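Local coordinates for peptide ABC transporter, peptide-binding protein (Thermus thermophilus, PDB 2D5W) that binds oligopeptides and probably delivers them to an ABC transporter for uptake across the membrane, at residues E15-A20 against P442-F447; F23-S28 against I32-E37; E37-A42 against V247-I252; L194-P199 against G205-S210. One frame throughout, in Å; residues are numbered along the deposited sequence.

Contact 1 (E15-A20 against P442-F447)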
loop_
_atom_site.group_PDB
_atom_site.type_symbol
_atom_site.label_atom_id
_atom_site.label_comp_id
_atom_site.label_asym_id
_atom_site.label_seq_id
_atom_site.Cartn_x
_atom_site.Cartn_y
_atom_site.Cartn_z
ATOM N N GLU A 15 5.175 -11.199 5.194
ATOM C CA GLU A 15 6.520 -10.756 5.541
ATOM C C GLU A 15 7.128 -9.892 4.439
ATOM O O GLU A 15 6.946 -10.168 3.257
ATOM C CB GLU A 15 7.406 -11.983 5.775
ATOM C CG GLU A 15 8.813 -11.679 6.261
ATOM C CD GLU A 15 9.587 -12.934 6.637
ATOM O OE1 GLU A 15 8.970 -14.021 6.710
ATOM O OE2 GLU A 15 10.811 -12.838 6.872
ATOM N N PRO A 16 7.848 -8.825 4.814
ATOM C CA PRO A 16 8.460 -7.972 3.789
ATOM C C PRO A 16 9.450 -8.774 2.949
ATOM O O PRO A 16 10.177 -9.613 3.477
ATOM C CB PRO A 16 9.179 -6.902 4.608
ATOM C CG PRO A 16 8.400 -6.848 5.885
ATOM C CD PRO A 16 8.101 -8.297 6.167
ATOM N N ARG A 17 9.483 -8.521 1.645
ATOM C CA ARG A 17 10.432 -9.221 0.785
ATOM C C ARG A 17 11.823 -8.613 0.986
ATOM O O ARG A 17 12.830 -9.319 0.951
ATOM C CB ARG A 17 10.001 -9.109 -0.677
ATOM C CG ARG A 17 10.950 -9.780 -1.675
ATOM C CD ARG A 17 11.276 -11.225 -1.299
ATOM N NE ARG A 17 12.135 -11.881 -2.288
ATOM C CZ ARG A 17 11.705 -12.400 -3.434
ATOM N NH1 ARG A 17 12.564 -12.971 -4.268
ATOM N NH2 ARG A 17 10.416 -12.363 -3.742
ATOM N N VAL A 18 11.857 -7.296 1.178
ATOM C CA VAL A 18 13.085 -6.541 1.436
ATOM C C VAL A 18 12.730 -5.517 2.509
ATOM O O VAL A 18 11.545 -5.284 2.774
ATOM C CB VAL A 18 13.622 -5.809 0.171
ATOM C CG1 VAL A 18 14.089 -6.825 -0.854
ATOM C CG2 VAL A 18 12.555 -4.903 -0.413
ATOM N N LEU A 19 13.738 -4.897 3.116
ATOM C CA LEU A 19 13.480 -3.954 4.192
ATOM C C LEU A 19 14.534 -2.862 4.318
ATOM O O LEU A 19 15.701 -3.074 3.983
ATOM C CB LEU A 19 13.418 -4.726 5.514
ATOM C CG LEU A 19 13.000 -4.017 6.803
ATOM C CD1 LEU A 19 11.497 -3.795 6.791
ATOM C CD2 LEU A 19 13.395 -4.865 8.011
ATOM N N ALA A 20 14.097 -1.697 4.790
ATOM C CA ALA A 20 14.964 -0.553 5.069
ATOM C C ALA A 20 15.655 0.189 3.928
ATOM O O ALA A 20 15.474 1.399 3.787
ATOM C CB ALA A 20 16.007 -0.967 6.116
ATOM N N PRO A 442 3.203 -16.538 -1.768
ATOM C CA PRO A 442 3.268 -15.619 -0.626
ATOM C C PRO A 442 3.283 -14.147 -1.023
ATOM O O PRO A 442 3.669 -13.790 -2.141
ATOM C CB PRO A 442 4.575 -16.009 0.067
ATOM C CG PRO A 442 4.786 -17.434 -0.334
ATOM C CD PRO A 442 4.370 -17.438 -1.782
ATOM N N SER A 443 2.867 -13.304 -0.085
ATOM C CA SER A 443 2.862 -11.858 -0.256
ATOM C C SER A 443 4.250 -11.382 -0.699
ATOM O O SER A 443 4.373 -10.545 -1.592
ATOM C CB SER A 443 2.472 -11.207 1.078
ATOM O OG SER A 443 2.774 -9.823 1.110
ATOM N N ALA A 444 5.290 -11.934 -0.077
ATOM C CA ALA A 444 6.668 -11.557 -0.393
ATOM C C ALA A 444 7.048 -11.865 -1.839
ATOM O O ALA A 444 8.033 -11.330 -2.353
ATOM C CB ALA A 444 7.629 -12.255 0.562
ATOM N N VAL A 445 6.275 -12.731 -2.484
ATOM C CA VAL A 445 6.516 -13.092 -3.876
ATOM C C VAL A 445 5.618 -12.305 -4.833
ATOM O O VAL A 445 6.108 -11.626 -5.734
ATOM C CB VAL A 445 6.281 -14.606 -4.117
ATOM C CG1 VAL A 445 6.363 -14.919 -5.608
ATOM C CG2 VAL A 445 7.322 -15.420 -3.364
ATOM N N VAL A 446 4.306 -12.367 -4.623
ATOM C CA VAL A 446 3.385 -11.694 -5.534
ATOM C C VAL A 446 3.408 -10.174 -5.504
ATOM O O VAL A 446 3.036 -9.529 -6.486
ATOM C CB VAL A 446 1.920 -12.182 -5.339
ATOM C CG1 VAL A 446 1.847 -13.688 -5.544
ATOM C CG2 VAL A 446 1.399 -11.796 -3.959
ATOM N N PHE A 447 3.854 -9.591 -4.396
ATOM C CA PHE A 447 3.897 -8.139 -4.293
ATOM C C PHE A 447 5.278 -7.553 -4.583
ATOM O O PHE A 447 5.489 -6.351 -4.433
ATOM C CB PHE A 447 3.388 -7.694 -2.917
ATOM C CG PHE A 447 1.939 -8.039 -2.667
ATOM C CD1 PHE A 447 1.522 -8.417 -1.396
ATOM C CD2 PHE A 447 0.992 -7.992 -3.694
ATOM C CE1 PHE A 447 0.193 -8.746 -1.144
ATOM C CE2 PHE A 447 -0.348 -8.320 -3.448
ATOM C CZ PHE A 447 -0.742 -8.697 -2.170
HETATM O O HOH W 1 4.886 -13.035 2.750
#
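Glu15 meets Ala444 through its backbone: its carbonyl O rests 3.5 Å from Ala444 CB, and one water accepts from both Glu15 N and Ala444 N, at 3.1 Å each. Ala444 sits in the first turn of helix 443-446, just past the N-cap residue Pro442, and the water gives its N-H an acceptor there. The carboxylate of Glu15 heads elsewhere, its OE2 taking bonds from Trp218 NE1 and Gly221 N. Pro16 points away from helix 443-446 and packs on Lys33 and Ile36 of helix 31-40, and Arg17 then carries the polar link. A bend at chi2 (51°) curls its chain round the Ala444 carbonyl, with CB, CG and CD all about 3.4 Å from Ala444 O, until NH2 donates to that same oxygen at 2.9 Å. The N-H points well at its target (160°), and Ala444 O lies in the guanidinium plane, although the nitrogen approaches from above the carbonyl plane. Beyond Arg17 the loop leaves the helix. Phe447 packs on an apolar side chain of the bound peptide, which puts the join beside the binding site. Loop and helix follow strands of two different sheets, consistent with the lobed fold of family 5 solute-binding proteins.

Contact 2 (F23-S28 against I32-E37)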
loop_
_atom_site.group_PDB
_atom_site.type_symbol
_atom_site.label_atom_id
_atom_site.label_comp_id
_atom_site.label_asym_id
_atom_site.label_seq_id
_atom_site.Cartn_x
_atom_site.Cartn_y
_atom_site.Cartn_z
ATOM N N PHE A 23 14.103 2.398 0.119
ATOM C CA PHE A 23 13.389 3.585 0.569
ATOM C C PHE A 23 12.426 4.278 -0.382
ATOM O O PHE A 23 11.632 5.109 0.055
ATOM C CB PHE A 23 14.371 4.587 1.217
ATOM C CG PHE A 23 15.335 5.240 0.263
ATOM C CD1 PHE A 23 14.942 6.332 -0.503
ATOM C CD2 PHE A 23 16.655 4.809 0.186
ATOM C CE1 PHE A 23 15.852 6.990 -1.330
ATOM C CE2 PHE A 23 17.573 5.463 -0.639
ATOM C CZ PHE A 23 17.167 6.556 -1.395
ATOM N N LEU A 24 12.478 3.943 -1.667
ATOM C CA LEU A 24 11.523 4.510 -2.616
ATOM C C LEU A 24 10.436 3.461 -2.871
ATOM O O LEU A 24 9.508 3.685 -3.645
ATOM C CB LEU A 24 12.204 4.904 -3.929
ATOM C CG LEU A 24 13.147 6.112 -3.844
ATOM C CD1 LEU A 24 13.712 6.407 -5.225
ATOM C CD2 LEU A 24 12.408 7.327 -3.297
ATOM N N ARG A 25 10.564 2.313 -2.208
ATOM C CA ARG A 25 9.592 1.225 -2.304
ATOM C C ARG A 25 9.400 0.693 -3.716
ATOM O O ARG A 25 8.306 0.239 -4.072
ATOM C CB ARG A 25 8.248 1.689 -1.730
ATOM C CG ARG A 25 8.375 2.225 -0.310
ATOM C CD ARG A 25 7.086 2.849 0.198
ATOM N NE ARG A 25 7.241 3.334 1.566
ATOM C CZ ARG A 25 6.281 3.933 2.265
ATOM N NH1 ARG A 25 5.085 4.128 1.726
ATOM N NH2 ARG A 25 6.516 4.332 3.508
ATOM N N VAL A 26 10.466 0.717 -4.510
ATOM C CA VAL A 26 10.377 0.246 -5.885
ATOM C C VAL A 26 10.432 -1.275 -6.003
ATOM O O VAL A 26 9.901 -1.833 -6.962
ATOM C CB VAL A 26 11.478 0.872 -6.775
ATOM C CG1 VAL A 26 11.431 2.391 -6.660
ATOM C CG2 VAL A 26 12.843 0.342 -6.384
ATOM N N ILE A 27 11.067 -1.946 -5.041
ATOM C CA ILE A 27 11.138 -3.407 -5.064
ATOM C C ILE A 27 9.896 -3.967 -4.375
ATOM O O ILE A 27 9.270 -4.905 -4.870
ATOM C CB ILE A 27 12.403 -3.931 -4.360
ATOM C CG1 ILE A 27 13.644 -3.422 -5.100
ATOM C CG2 ILE A 27 12.387 -5.457 -4.322
ATOM C CD1 ILE A 27 14.957 -3.915 -4.540
ATOM N N SER A 28 9.549 -3.395 -3.227
ATOM C CA SER A 28 8.359 -3.810 -2.500
ATOM C C SER A 28 7.648 -2.625 -1.883
ATOM O O SER A 28 8.266 -1.779 -1.228
ATOM C CB SER A 28 8.684 -4.793 -1.379
ATOM O OG SER A 28 7.519 -4.995 -0.591
ATOM N N ILE A 32 2.773 -4.436 4.838
ATOM C CA ILE A 32 3.469 -4.912 6.031
ATOM C C ILE A 32 4.858 -4.287 6.146
ATOM O O ILE A 32 5.314 -3.972 7.249
ATOM C CB ILE A 32 3.556 -6.480 6.075
ATOM C CG1 ILE A 32 4.229 -6.933 7.378
ATOM C CG2 ILE A 32 4.317 -7.017 4.871
ATOM C CD1 ILE A 32 3.515 -6.498 8.643
ATOM N N LYS A 33 5.523 -4.090 5.012
ATOM C CA LYS A 33 6.845 -3.471 5.002
ATOM C C LYS A 33 6.757 -2.030 5.523
ATOM O O LYS A 33 7.553 -1.611 6.361
ATOM C CB LYS A 33 7.403 -3.505 3.577
ATOM C CG LYS A 33 8.747 -2.817 3.371
ATOM C CD LYS A 33 9.239 -3.095 1.954
ATOM C CE LYS A 33 10.477 -2.301 1.582
ATOM N NZ LYS A 33 10.138 -0.953 1.044
ATOM N N SER A 34 5.777 -1.276 5.041
ATOM C CA SER A 34 5.610 0.100 5.487
ATOM C C SER A 34 5.260 0.192 6.967
ATOM O O SER A 34 5.749 1.072 7.672
ATOM C CB SER A 34 4.536 0.795 4.658
ATOM O OG SER A 34 5.049 1.164 3.391
ATOM N N GLU A 35 4.415 -0.712 7.446
ATOM C CA GLU A 35 4.034 -0.689 8.853
ATOM C C GLU A 35 5.249 -0.921 9.746
ATOM O O GLU A 35 5.487 -0.176 10.696
ATOM C CB GLU A 35 2.986 -1.759 9.136
ATOM C CG GLU A 35 2.445 -1.708 10.551
ATOM C CD GLU A 35 1.558 -2.890 10.860
ATOM O OE1 GLU A 35 2.087 -3.931 11.299
ATOM O OE2 GLU A 35 0.334 -2.783 10.647
ATOM N N ILE A 36 6.020 -1.957 9.438
ATOM C CA ILE A 36 7.205 -2.278 10.215
ATOM C C ILE A 36 8.204 -1.132 10.179
ATOM O O ILE A 36 8.817 -0.791 11.194
ATOM C CB ILE A 36 7.875 -3.561 9.681
ATOM C CG1 ILE A 36 6.987 -4.763 9.996
ATOM C CG2 ILE A 36 9.263 -3.741 10.296
ATOM C CD1 ILE A 36 7.466 -6.058 9.388
ATOM N N GLU A 37 8.357 -0.516 9.014
ATOM C CA GLU A 37 9.316 0.567 8.896
ATOM C C GLU A 37 8.993 1.805 9.718
ATOM O O GLU A 37 9.869 2.636 9.935
ATOM C CB GLU A 37 9.544 0.903 7.425
ATOM C CG GLU A 37 10.370 -0.185 6.751
ATOM C CD GLU A 37 10.712 0.110 5.315
ATOM O OE1 GLU A 37 11.455 -0.698 4.714
ATOM O OE2 GLU A 37 10.240 1.136 4.785
#
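Lys33 runs extended from CB to CE and then turns at its last torsion (chi4 -87°), which brings NZ to the Ser28 carbonyl O, while Arg25, with CG anti to its carbonyl carbon (chi1 -55°) and the rest of the chain straight, reaches out to Ser34. The loop ahead of helix 31-40 thus doubles back onto the early turns of the helix it leads into, beside the peptide: Arg25 and Ser34 both pack on a basic side chain of the ligand. Lys33 NZ donates to Ser28 O at 3.1 Å, and Lys33 CD packs against Ser28 OG at 3.6 Å, a hydroxyl that is bonded to Gln30 OE1. The ammonium has its salt bridge with Asp22 OD2, whose carboxylate also accepts from the backbone of Ile27 and Ser28; Glu37 OE1, at 3.9 Å from Lys33 NZ, is a long second ion pair. A methionine in place of Lys33 would probably leave the Asp22 carboxylate short of its positive mate and Ser28 O without this donor. At Arg25 the contact is different in kind: Ser34 OG stands 3.2 Å above the guanidinium plane, over its centre, close to NH1 and NH2 but badly angled for a hydrogen bond with either.

Contact 3 (E37-A42 against V247-I252)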
loop_
_atom_site.group_PDB
_atom_site.type_symbol
_atom_site.label_atom_id
_atom_site.label_comp_id
_atom_site.label_asym_id
_atom_site.label_seq_id
_atom_site.Cartn_x
_atom_site.Cartn_y
_atom_site.Cartn_z
ATOM N N GLU A 37 8.357 -0.516 9.014
ATOM C CA GLU A 37 9.316 0.567 8.896
ATOM C C GLU A 37 8.993 1.805 9.718
ATOM O O GLU A 37 9.869 2.636 9.935
ATOM C CB GLU A 37 9.544 0.903 7.425
ATOM C CG GLU A 37 10.370 -0.185 6.751
ATOM C CD GLU A 37 10.712 0.110 5.315
ATOM O OE1 GLU A 37 11.455 -0.698 4.714
ATOM O OE2 GLU A 37 10.240 1.136 4.785
ATOM N N GLN A 38 7.756 1.940 10.191
ATOM C CA GLN A 38 7.434 3.088 11.035
ATOM C C GLN A 38 8.261 2.983 12.314
ATOM O O GLN A 38 8.678 3.995 12.883
ATOM C CB GLN A 38 5.965 3.097 11.430
ATOM C CG GLN A 38 4.987 3.306 10.313
ATOM C CD GLN A 38 3.582 3.213 10.843
ATOM O OE1 GLN A 38 2.867 4.211 10.936
ATOM N NE2 GLN A 38 3.188 2.011 11.234
ATOM N N TYR A 39 8.485 1.756 12.773
ATOM C CA TYR A 39 9.261 1.534 13.985
ATOM C C TYR A 39 10.735 1.864 13.779
ATOM O O TYR A 39 11.417 2.308 14.705
ATOM C CB TYR A 39 9.143 0.072 14.441
ATOM C CG TYR A 39 7.771 -0.310 14.946
ATOM C CD1 TYR A 39 6.727 -0.592 14.063
ATOM C CD2 TYR A 39 7.503 -0.343 16.314
ATOM C CE1 TYR A 39 5.446 -0.892 14.535
ATOM C CE2 TYR A 39 6.231 -0.640 16.796
ATOM C CZ TYR A 39 5.207 -0.911 15.904
ATOM O OH TYR A 39 3.949 -1.178 16.393
ATOM N N LEU A 40 11.203 1.664 12.550
ATOM C CA LEU A 40 12.604 1.854 12.185
ATOM C C LEU A 40 12.994 3.199 11.586
ATOM O O LEU A 40 14.161 3.598 11.660
ATOM C CB LEU A 40 13.007 0.757 11.198
ATOM C CG LEU A 40 12.881 -0.691 11.673
ATOM C CD1 LEU A 40 13.054 -1.634 10.496
ATOM C CD2 LEU A 40 13.919 -0.971 12.753
ATOM N N PHE A 41 12.030 3.886 10.983
ATOM C CA PHE A 41 12.281 5.168 10.336
ATOM C C PHE A 41 11.163 6.142 10.666
ATOM O O PHE A 41 9.991 5.856 10.428
ATOM C CB PHE A 41 12.375 4.969 8.822
ATOM C CG PHE A 41 13.542 4.122 8.399
ATOM C CD1 PHE A 41 14.812 4.679 8.277
ATOM C CD2 PHE A 41 13.388 2.759 8.181
ATOM C CE1 PHE A 41 15.916 3.889 7.951
ATOM C CE2 PHE A 41 14.485 1.960 7.856
ATOM C CZ PHE A 41 15.752 2.528 7.742
ATOM N N ALA A 42 11.527 7.295 11.212
ATOM C CA ALA A 42 10.540 8.296 11.586
ATOM C C ALA A 42 10.434 9.414 10.560
ATOM O O ALA A 42 11.422 9.812 9.945
ATOM C CB ALA A 42 10.884 8.876 12.951
ATOM N N VAL A 247 10.819 -4.967 20.118
ATOM C CA VAL A 247 9.621 -5.207 19.321
ATOM C C VAL A 247 9.965 -6.332 18.362
ATOM O O VAL A 247 10.966 -6.263 17.642
ATOM C CB VAL A 247 9.207 -3.975 18.487
ATOM C CG1 VAL A 247 7.994 -4.318 17.624
ATOM C CG2 VAL A 247 8.895 -2.799 19.402
ATOM N N VAL A 248 9.147 -7.374 18.360
ATOM C CA VAL A 248 9.376 -8.505 17.481
ATOM C C VAL A 248 8.144 -8.807 16.648
ATOM O O VAL A 248 7.047 -8.986 17.186
ATOM C CB VAL A 248 9.726 -9.786 18.277
ATOM C CG1 VAL A 248 9.885 -10.970 17.327
ATOM C CG2 VAL A 248 10.997 -9.573 19.078
ATOM N N TYR A 249 8.322 -8.827 15.333
ATOM C CA TYR A 249 7.242 -9.186 14.424
ATOM C C TYR A 249 7.418 -10.672 14.145
ATOM O O TYR A 249 8.509 -11.113 13.775
ATOM C CB TYR A 249 7.354 -8.416 13.109
ATOM C CG TYR A 249 6.509 -7.169 13.044
ATOM C CD1 TYR A 249 5.296 -7.160 12.351
ATOM C CD2 TYR A 249 6.919 -5.994 13.673
ATOM C CE1 TYR A 249 4.516 -6.013 12.284
ATOM C CE2 TYR A 249 6.145 -4.844 13.613
ATOM C CZ TYR A 249 4.948 -4.857 12.919
ATOM O OH TYR A 249 4.195 -3.707 12.864
ATOM N N ARG A 250 6.356 -11.443 14.354
ATOM C CA ARG A 250 6.360 -12.877 14.093
ATOM C C ARG A 250 5.486 -13.094 12.869
ATOM O O ARG A 250 4.356 -12.609 12.811
ATOM C CB ARG A 250 5.790 -13.650 15.282
ATOM C CG ARG A 250 6.768 -13.839 16.427
ATOM C CD ARG A 250 6.141 -14.672 17.531
ATOM N NE ARG A 250 5.663 -15.962 17.039
ATOM C CZ ARG A 250 4.901 -16.793 17.743
ATOM N NH1 ARG A 250 4.510 -17.947 17.218
ATOM N NH2 ARG A 250 4.523 -16.466 18.972
ATOM N N PHE A 251 6.016 -13.825 11.893
ATOM C CA PHE A 251 5.304 -14.083 10.650
ATOM C C PHE A 251 4.766 -15.497 10.546
ATOM O O PHE A 251 5.513 -16.469 10.652
ATOM C CB PHE A 251 6.233 -13.797 9.470
ATOM C CG PHE A 251 6.810 -12.416 9.495
ATOM C CD1 PHE A 251 5.991 -11.309 9.308
ATOM C CD2 PHE A 251 8.160 -12.212 9.767
ATOM C CE1 PHE A 251 6.500 -10.021 9.396
ATOM C CE2 PHE A 251 8.679 -10.919 9.857
ATOM C CZ PHE A 251 7.844 -9.826 9.671
ATOM N N ILE A 252 3.456 -15.596 10.342
ATOM C CA ILE A 252 2.778 -16.880 10.183
ATOM C C ILE A 252 1.890 -16.696 8.953
ATOM O O ILE A 252 0.852 -16.036 9.015
ATOM C CB ILE A 252 1.946 -17.232 11.438
ATOM C CG1 ILE A 252 2.869 -17.301 12.662
ATOM C CG2 ILE A 252 1.243 -18.575 11.237
ATOM C CD1 ILE A 252 2.150 -17.576 13.974
HETATM O O HOH W 2 2.345 -2.315 14.522
#
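Tyr39 and Tyr249 meet as an offset edge-to-face pair, where the end of helix 31-40 lies over the mixed sheet that holds strand 246-251. Their ring centroids are 6.0 Å apart and the planes stand at 80°, with the edge of Tyr249 directed at the face of Tyr39. The closest approach is not carbon to carbon: Tyr249 OH comes to 3.5 Å from Tyr39 CE1, and Tyr249 CE2 follows at 4.1 Å. Tyr249 reaches this place with chi1 at -96°, well off the usual staggered position.

Apolar contact comes from Val247, two residues back on the same side of the strand. Its two methyls come to the CD2-CE2 bond of the Tyr39 ring, CG1 obliquely at 4.2 Å from Tyr39 CE2 and CG2 at the same distance from Tyr39 CD2. Ile10 of the neighbouring strand 7-12 touches all three side chains.

The polar part is a shared water, 2.7 Å from Tyr39 OH and donating to Tyr249 OH at 2.8 Å. Tyr249 OH is also hydrogen-bonded to Glu35 OE1, one turn earlier on the helix, so a buried hydroxyl is gripped twice. With an alanine in place of Tyr39, a gap is likely to open beside Val247, and the edge of Tyr249 would lose the face it meets and the water one mate. That water lies at the Tyr39 ring edge, in the plane of the ring.

Contact 4 (L194-P199 against G205-S210)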
loop_
_atom_site.group_PDB
_atom_site.type_symbol
_atom_site.label_atom_id
_atom_site.label_comp_id
_atom_site.label_asym_id
_atom_site.label_seq_id
_atom_site.Cartn_x
_atom_site.Cartn_y
_atom_site.Cartn_z
ATOM N N LEU A 194 19.007 -3.351 -3.232
ATOM C CA LEU A 194 19.196 -4.689 -2.678
ATOM C C LEU A 194 20.447 -4.829 -1.815
ATOM O O LEU A 194 20.461 -5.616 -0.871
ATOM C CB LEU A 194 19.209 -5.736 -3.797
ATOM C CG LEU A 194 17.847 -5.969 -4.461
ATOM C CD1 LEU A 194 18.008 -6.882 -5.666
ATOM C CD2 LEU A 194 16.875 -6.573 -3.450
ATOM N N LYS A 195 21.495 -4.074 -2.126
ATOM C CA LYS A 195 22.716 -4.142 -1.328
ATOM C C LYS A 195 22.458 -3.695 0.110
ATOM O O LYS A 195 23.215 -4.028 1.021
ATOM C CB LYS A 195 23.809 -3.264 -1.943
ATOM C CG LYS A 195 24.489 -3.877 -3.153
ATOM C CD LYS A 195 25.644 -3.013 -3.630
ATOM C CE LYS A 195 26.353 -3.654 -4.813
ATOM N NZ LYS A 195 25.425 -3.894 -5.955
ATOM N N PHE A 196 21.378 -2.949 0.305
ATOM C CA PHE A 196 21.022 -2.422 1.621
ATOM C C PHE A 196 19.653 -2.896 2.104
ATOM O O PHE A 196 19.092 -2.297 3.025
ATOM C CB PHE A 196 20.979 -0.891 1.561
ATOM C CG PHE A 196 22.268 -0.252 1.132
ATOM C CD1 PHE A 196 23.248 0.061 2.067
ATOM C CD2 PHE A 196 22.495 0.052 -0.207
ATOM C CE1 PHE A 196 24.439 0.673 1.675
ATOM C CE2 PHE A 196 23.682 0.664 -0.609
ATOM C CZ PHE A 196 24.654 0.975 0.333
ATOM N N ALA A 197 19.113 -3.967 1.527
ATOM C CA ALA A 197 17.765 -4.365 1.916
ATOM C C ALA A 197 17.448 -5.839 2.081
ATOM O O ALA A 197 16.293 -6.182 2.333
ATOM C CB ALA A 197 16.766 -3.735 0.939
ATOM N N THR A 198 18.440 -6.712 1.949
ATOM C CA THR A 198 18.199 -8.145 2.110
ATOM C C THR A 198 18.532 -8.552 3.541
ATOM O O THR A 198 19.256 -7.847 4.242
ATOM C CB THR A 198 19.064 -8.978 1.159
ATOM O OG1 THR A 198 20.445 -8.728 1.443
ATOM C CG2 THR A 198 18.762 -8.624 -0.292
ATOM N N PRO A 199 18.022 -9.707 3.992
ATOM C CA PRO A 199 18.289 -10.167 5.360
ATOM C C PRO A 199 19.765 -10.235 5.753
ATOM O O PRO A 199 20.164 -9.692 6.784
ATOM C CB PRO A 199 17.621 -11.541 5.400
ATOM C CG PRO A 199 16.470 -11.383 4.443
ATOM C CD PRO A 199 17.108 -10.631 3.294
ATOM N N GLY A 205 24.667 -5.281 9.366
ATOM C CA GLY A 205 24.724 -3.845 9.604
ATOM C C GLY A 205 24.736 -2.911 8.410
ATOM O O GLY A 205 25.261 -1.800 8.500
ATOM N N ALA A 206 24.128 -3.325 7.306
ATOM C CA ALA A 206 24.114 -2.506 6.095
ATOM C C ALA A 206 23.389 -1.171 6.225
ATOM O O ALA A 206 23.718 -0.219 5.518
ATOM C CB ALA A 206 23.510 -3.300 4.941
ATOM N N MET A 207 22.400 -1.091 7.109
ATOM C CA MET A 207 21.642 0.145 7.271
ATOM C C MET A 207 21.682 0.725 8.677
ATOM O O MET A 207 22.126 0.073 9.627
ATOM C CB MET A 207 20.175 -0.091 6.885
ATOM C CG MET A 207 19.905 -0.135 5.388
ATOM S SD MET A 207 20.200 1.464 4.584
ATOM C CE MET A 207 18.701 2.364 5.056
ATOM N N VAL A 208 21.238 1.977 8.780
ATOM C CA VAL A 208 21.107 2.660 10.060
ATOM C C VAL A 208 19.648 3.103 10.112
ATOM O O VAL A 208 18.978 3.164 9.071
ATOM C CB VAL A 208 22.069 3.855 10.226
ATOM C CG1 VAL A 208 23.507 3.339 10.290
ATOM C CG2 VAL A 208 21.883 4.854 9.107
ATOM N N TYR A 209 19.175 3.429 11.309
ATOM C CA TYR A 209 17.769 3.725 11.536
ATOM C C TYR A 209 17.482 5.052 12.218
ATOM O O TYR A 209 18.231 5.483 13.085
ATOM C CB TYR A 209 17.214 2.550 12.344
ATOM C CG TYR A 209 17.546 1.232 11.668
ATOM C CD1 TYR A 209 16.751 0.752 10.631
ATOM C CD2 TYR A 209 18.720 0.531 11.971
ATOM C CE1 TYR A 209 17.105 -0.374 9.907
ATOM C CE2 TYR A 209 19.088 -0.606 11.242
ATOM C CZ TYR A 209 18.269 -1.048 10.207
ATOM O OH TYR A 209 18.607 -2.148 9.453
ATOM N N SER A 210 16.376 5.685 11.836
ATOM C CA SER A 210 16.001 6.986 12.387
ATOM C C SER A 210 14.783 6.955 13.301
ATOM O O SER A 210 14.424 7.976 13.885
ATOM C CB SER A 210 15.705 7.948 11.245
ATOM O OG SER A 210 14.618 7.446 10.483
#
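Phe196 and the pair Ala206 and Met207 meet without a single hydrogen bond between them, and the shortest approaches pair backbone carbonyls with carbon atoms. Phe196 O sits 3.3 Å from Met207 CG, and in return Ala206 O lies in the plane of the Phe196 ring, at its edge, 3.5 Å from CD1. Both approaches are consistent with weak C-H...O attraction.

Sulfur adds a second kind of contact. Met207 bends at chi2 and chi3 (-66° and -78°), which fold the chain back and set SD 3.9 Å from Phe196 CB. From the ring centroid of Phe196 the same SD is 5.2 Å away and 56° off the normal, an oblique Met-aromatic contact, with the two side chains crossing at about a right angle. Ala206 CB comes within 4.0 Å of Lys195 O. Met162 of helix 159-173 touches both Phe196 and Met207, tying the pair to a third part of the fold.

The two segments are brought together by the short helix 199-203. Thr198 is its N-cap, and a Schellman motif ends it, with Ala206 N bonded to Ala201 O, Gly205 N to Leu202 O, and Gly205 at positive phi as the C-prime residue, where a beta carbon would jam against the preceding carbonyl O. Across the segments the attraction is apolar, Met-aromatic and probably weak C-H...O in kind, and the partly positive edge of the Phe196 ring suits the carbonyl it meets.

How the contacts relate
From the N terminus, the loop after strand 7-12 opens contact 1, which closes only at helix 443-446 and so encloses the other three. Contact 2 closes a short turn within that same loop and helix 31-40; contact 3 follows in series from the end of this helix, sharing Glu37, and closes on strand 246-251. Contact 4 is a local closure round helix 199-203, nested inside contact 3, and no two cross. Direct touches join them: Glu37 OE1 to Ala20 N, Ile36 packed on Tyr249 and Phe251, Ala197 O to Leu19 N, and Ser210 OG to Ala42 N. Helix 31-40, used by contacts 2 and 3, lies between the loop after strand 7-12 and the sheet holding strand 246-251.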